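PDB 7KPO: response regulator from Vibrio cholerae O1 biovar El Tor, which probably binds DNA through this domain, which belongs to a sensor histidine kinase named ChiS. Local coordinates for residues W70-L81 / I94-L105. Sequence-based numbering, arbitrary orientation.
Sequences WRTVLNSLDYIL and IEMQRDKLQKLL. With SO4 (sulfate ion), chain B; SO4 (sulfate ion), chain E; SO4 (sulfate ion), chain D.
R98 NH1 has two acceptors at the edge of its guanidinium: D78 OD1 at 2.7 Å, as part of a salt bridge, and O3 of the chain D sulfate at a longer 3.3 Å. The carboxylate oxygen lies in the guanidinium plane, yet the N-H meets it from above the carboxylate plane, the two planes standing 62° apart. R98 NH2 completes the hold on the sulfate, 3.0 Å from its O3, and R91 of this chain, with R91 and K85 of the second subunit, also bind a sulfate here. With CG anti to the backbone N (chi1 171°) and a bend at chi3, the long R98 chain slides past L77, its CB 4.0 Å from L77 CD1, before its charged end turns to D78. L81 CD1 lies over the centre of one face of the guanidinium, 3.5 Å from R98 CZ, so a leucine shields the flat cation while its edge keeps the polar bonds.

Farther along, L74 sits as a knob among R98, L101, Q102 and L105, meeting L105 tip to tip (CD1 to CD1, 4.0 Å). The other L105 branch, CD2, makes a CH-pi contact over the five-membered ring of W70, 4.2 Å from its centroid. The fork of a leucine suits this place, since L105 sends one methyl to L74 and the other to the indole. The axes of 70-81 and 94-105 approach to 10.8 Å at 154°, and helices 70-83 and 89-106, to which they belong, form an antiparallel helical hairpin with knobs-into-holes packing.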
# COMPACT_ATOMS: atom_id res chain seq x y z
N TRP A 70 16.55 1.35 -12.45
CA TRP A 70 15.97 1.67 -11.12
C TRP A 70 14.48 2.00 -11.22
O TRP A 70 13.71 1.52 -10.37
CB TRP A 70 16.74 2.82 -10.47
CG TRP A 70 18.21 2.55 -10.35
CD1 TRP A 70 19.17 2.95 -11.22
CD2 TRP A 70 18.87 1.75 -9.35
NE1 TRP A 70 20.40 2.49 -10.82
CE2 TRP A 70 20.25 1.76 -9.68
CE3 TRP A 70 18.45 1.06 -8.21
CZ2 TRP A 70 21.20 1.09 -8.91
CZ3 TRP A 70 19.40 0.40 -7.45
CH2 TRP A 70 20.75 0.42 -7.80
N ARG A 71 14.09 2.83 -12.18
CA ARG A 71 12.67 3.24 -12.29
C ARG A 71 11.80 2.03 -12.64
O ARG A 71 10.69 1.93 -12.13
CB ARG A 71 12.47 4.33 -13.33
CG ARG A 71 13.20 5.63 -13.02
CD ARG A 71 12.74 6.75 -13.93
NE ARG A 71 12.84 6.38 -15.33
CZ ARG A 71 12.31 7.06 -16.34
NH1 ARG A 71 12.45 6.61 -17.58
NH2 ARG A 71 11.62 8.17 -16.12
N THR A 72 12.31 1.14 -13.49
CA THR A 72 11.52 -0.05 -13.87
C THR A 72 11.36 -0.95 -12.64
O THR A 72 10.28 -1.54 -12.47
CB THR A 72 12.16 -0.77 -15.05
OG1 THR A 72 12.17 0.12 -16.17
CG2 THR A 72 11.40 -2.03 -15.40
N VAL A 73 12.39 -1.05 -11.81
CA VAL A 73 12.27 -1.84 -10.55
C VAL A 73 11.24 -1.16 -9.64
O VAL A 73 10.37 -1.85 -9.11
CB VAL A 73 13.63 -2.02 -9.86
CG1 VAL A 73 13.46 -2.59 -8.46
CG2 VAL A 73 14.56 -2.87 -10.69
N LEU A 74 11.34 0.16 -9.45
CA LEU A 74 10.35 0.83 -8.56
C LEU A 74 8.94 0.66 -9.13
O LEU A 74 8.01 0.43 -8.34
CB LEU A 74 10.72 2.31 -8.38
CG LEU A 74 11.96 2.57 -7.54
CD1 LEU A 74 12.34 4.04 -7.59
CD2 LEU A 74 11.76 2.12 -6.11
N ASN A 75 8.78 0.73 -10.46
CA ASN A 75 7.45 0.54 -11.09
C ASN A 75 6.97 -0.90 -10.83
O ASN A 75 5.76 -1.10 -10.68
CB ASN A 75 7.48 0.82 -12.59
CG ASN A 75 7.66 2.29 -12.91
OD1 ASN A 75 7.43 3.14 -12.07
ND2 ASN A 75 8.08 2.57 -14.13
N SER A 76 7.90 -1.85 -10.80
CA SER A 76 7.57 -3.27 -10.52
C SER A 76 7.05 -3.42 -9.09
O SER A 76 6.03 -4.09 -8.88
CB SER A 76 8.77 -4.14 -10.75
OG SER A 76 9.18 -4.09 -12.11
N LEU A 77 7.77 -2.84 -8.12
CA LEU A 77 7.33 -2.89 -6.71
C LEU A 77 5.94 -2.24 -6.60
O LEU A 77 5.06 -2.82 -5.94
CB LEU A 77 8.34 -2.17 -5.81
CG LEU A 77 9.80 -2.64 -5.89
CD1 LEU A 77 10.67 -1.85 -4.93
CD2 LEU A 77 9.93 -4.13 -5.60
N ASP A 78 5.74 -1.10 -7.26
CA ASP A 78 4.43 -0.38 -7.20
C ASP A 78 3.33 -1.24 -7.83
O ASP A 78 2.23 -1.30 -7.27
CB ASP A 78 4.52 0.98 -7.89
CG ASP A 78 5.37 2.00 -7.16
OD1 ASP A 78 5.70 1.76 -5.98
OD2 ASP A 78 5.70 3.03 -7.78
N TYR A 79 3.62 -1.88 -8.96
CA TYR A 79 2.60 -2.71 -9.66
C TYR A 79 2.18 -3.88 -8.76
O TYR A 79 0.97 -4.16 -8.60
CB TYR A 79 3.16 -3.24 -10.98
CG TYR A 79 2.16 -4.05 -11.77
CD1 TYR A 79 1.97 -5.40 -11.53
CD2 TYR A 79 1.38 -3.45 -12.74
CE1 TYR A 79 1.05 -6.14 -12.24
CE2 TYR A 79 0.45 -4.17 -13.47
CZ TYR A 79 0.29 -5.53 -13.22
OH TYR A 79 -0.62 -6.26 -13.93
N ILE A 80 3.16 -4.56 -8.18
CA ILE A 80 2.87 -5.73 -7.30
C ILE A 80 2.07 -5.26 -6.08
O ILE A 80 1.08 -5.92 -5.73
CB ILE A 80 4.18 -6.46 -6.97
CG1 ILE A 80 4.70 -7.13 -8.24
CG2 ILE A 80 3.99 -7.44 -5.82
CD1 ILE A 80 6.11 -7.66 -8.16
N LEU A 81 2.45 -4.13 -5.47
CA LEU A 81 1.71 -3.63 -4.27
C LEU A 81 0.30 -3.14 -4.68
O LEU A 81 -0.64 -3.26 -3.87
CB LEU A 81 2.53 -2.54 -3.59
CG LEU A 81 3.81 -3.02 -2.89
CD1 LEU A 81 4.67 -1.85 -2.45
CD2 LEU A 81 3.48 -3.93 -1.71
N ILE A 94 8.41 -5.40 1.82
CA ILE A 94 8.53 -4.83 0.45
C ILE A 94 8.39 -3.30 0.53
O ILE A 94 9.18 -2.59 -0.12
CB ILE A 94 7.49 -5.46 -0.49
CG1 ILE A 94 7.76 -6.96 -0.66
CG2 ILE A 94 7.48 -4.74 -1.83
CD1 ILE A 94 6.57 -7.75 -1.13
N GLU A 95 7.41 -2.82 1.29
CA GLU A 95 7.22 -1.35 1.42
C GLU A 95 8.47 -0.70 2.01
O GLU A 95 8.89 0.37 1.57
CB GLU A 95 6.03 -1.03 2.32
CG GLU A 95 4.71 -1.56 1.81
CD GLU A 95 3.56 -1.19 2.72
OE1 GLU A 95 3.54 -0.02 3.19
OE2 GLU A 95 2.73 -2.06 3.01
N MSE A 96 9.07 -1.36 3.02
CA MSE A 96 10.25 -0.82 3.67
C MSE A 96 11.43 -0.80 2.70
O MSE A 96 12.19 0.17 2.68
CB MSE A 96 10.53 -1.62 4.95
CG MSE A 96 9.47 -1.44 6.03
SE MSE A 96 9.56 0.31 6.89
CE MSE A 96 11.21 0.26 7.93
N GLN A 97 11.59 -1.85 1.89
CA GLN A 97 12.69 -1.90 0.94
C GLN A 97 12.47 -0.84 -0.15
O GLN A 97 13.46 -0.23 -0.59
CB GLN A 97 12.87 -3.32 0.39
CG GLN A 97 13.31 -4.33 1.45
CD GLN A 97 14.76 -4.21 1.85
OE1 GLN A 97 15.65 -4.30 1.01
NE2 GLN A 97 15.01 -4.09 3.14
N ARG A 98 11.21 -0.63 -0.57
CA ARG A 98 10.90 0.41 -1.58
C ARG A 98 11.34 1.77 -1.02
O ARG A 98 12.00 2.54 -1.74
CB ARG A 98 9.40 0.45 -1.90
CG ARG A 98 8.97 1.63 -2.77
CD ARG A 98 7.50 1.62 -3.18
NE ARG A 98 6.53 1.63 -2.09
CZ ARG A 98 5.21 1.61 -2.24
NH1 ARG A 98 4.67 1.59 -3.46
NH2 ARG A 98 4.42 1.62 -1.18
N ASP A 99 10.97 2.07 0.23
CA ASP A 99 11.34 3.37 0.83
C ASP A 99 12.86 3.50 0.94
O ASP A 99 13.39 4.59 0.70
CB ASP A 99 10.69 3.56 2.20
CG ASP A 99 9.22 3.94 2.13
OD1 ASP A 99 8.67 3.92 1.01
OD2 ASP A 99 8.66 4.29 3.18
N LYS A 100 13.54 2.40 1.28
CA LYS A 100 15.02 2.42 1.42
C LYS A 100 15.62 2.79 0.05
O LYS A 100 16.44 3.73 -0.01
CB LYS A 100 15.48 1.06 1.93
CG LYS A 100 16.96 0.95 2.29
CD LYS A 100 17.33 -0.44 2.77
CE LYS A 100 18.76 -0.57 3.24
NZ LYS A 100 19.03 0.28 4.42
N LEU A 101 15.21 2.09 -1.01
CA LEU A 101 15.73 2.39 -2.37
C LEU A 101 15.49 3.86 -2.71
O LEU A 101 16.44 4.53 -3.15
CB LEU A 101 15.02 1.51 -3.39
CG LEU A 101 15.47 0.05 -3.42
CD1 LEU A 101 14.58 -0.78 -4.33
CD2 LEU A 101 16.93 -0.03 -3.86
N GLN A 102 14.26 4.33 -2.51
CA GLN A 102 13.93 5.73 -2.88
C GLN A 102 14.85 6.71 -2.15
O GLN A 102 15.35 7.65 -2.79
CB GLN A 102 12.48 6.05 -2.51
CG GLN A 102 11.46 5.33 -3.37
CD GLN A 102 10.05 5.53 -2.86
OE1 GLN A 102 9.83 5.93 -1.72
NE2 GLN A 102 9.08 5.21 -3.70
N LYS A 103 15.07 6.49 -0.85
CA LYS A 103 15.94 7.41 -0.06
C LYS A 103 17.38 7.33 -0.57
O LYS A 103 18.04 8.38 -0.63
CB LYS A 103 15.83 7.08 1.44
CG LYS A 103 14.47 7.39 2.06
CD LYS A 103 14.41 7.10 3.53
CE LYS A 103 13.03 7.31 4.13
NZ LYS A 103 13.01 6.98 5.57
N LEU A 104 17.86 6.13 -0.91
CA LEU A 104 19.25 6.02 -1.44
C LEU A 104 19.36 6.76 -2.77
O LEU A 104 20.36 7.47 -2.97
CB LEU A 104 19.63 4.55 -1.60
CG LEU A 104 19.87 3.80 -0.29
CD1 LEU A 104 19.91 2.30 -0.50
CD2 LEU A 104 21.14 4.28 0.38
N LEU A 105 18.36 6.61 -3.64
CA LEU A 105 18.41 7.27 -4.97
C LEU A 105 18.33 8.80 -4.85
O LEU A 105 18.87 9.47 -5.73
CB LEU A 105 17.27 6.72 -5.83
CG LEU A 105 17.50 5.32 -6.38
CD1 LEU A 105 16.19 4.70 -6.84
CD2 LEU A 105 18.52 5.35 -7.51
S SO4 B . 14.02 3.24 -17.02
O1 SO4 B . 12.86 3.71 -17.73
O2 SO4 B . 13.62 2.40 -15.92
O3 SO4 B . 14.74 4.38 -16.51
O4 SO4 B . 14.87 2.49 -17.90
S SO4 E . 10.88 9.33 -19.66
O1 SO4 E . 11.49 10.64 -19.69
O2 SO4 E . 10.12 9.19 -18.45
O3 SO4 E . 10.01 9.19 -20.80
O4 SO4 E . 11.90 8.32 -19.71
S SO4 D . 0.76 0.79 -1.66
O1 SO4 D . -0.37 1.49 -1.10
O2 SO4 D . 1.49 0.12 -0.62
O3 SO4 D . 1.62 1.73 -2.32
O4 SO4 D . 0.27 -0.18 -2.62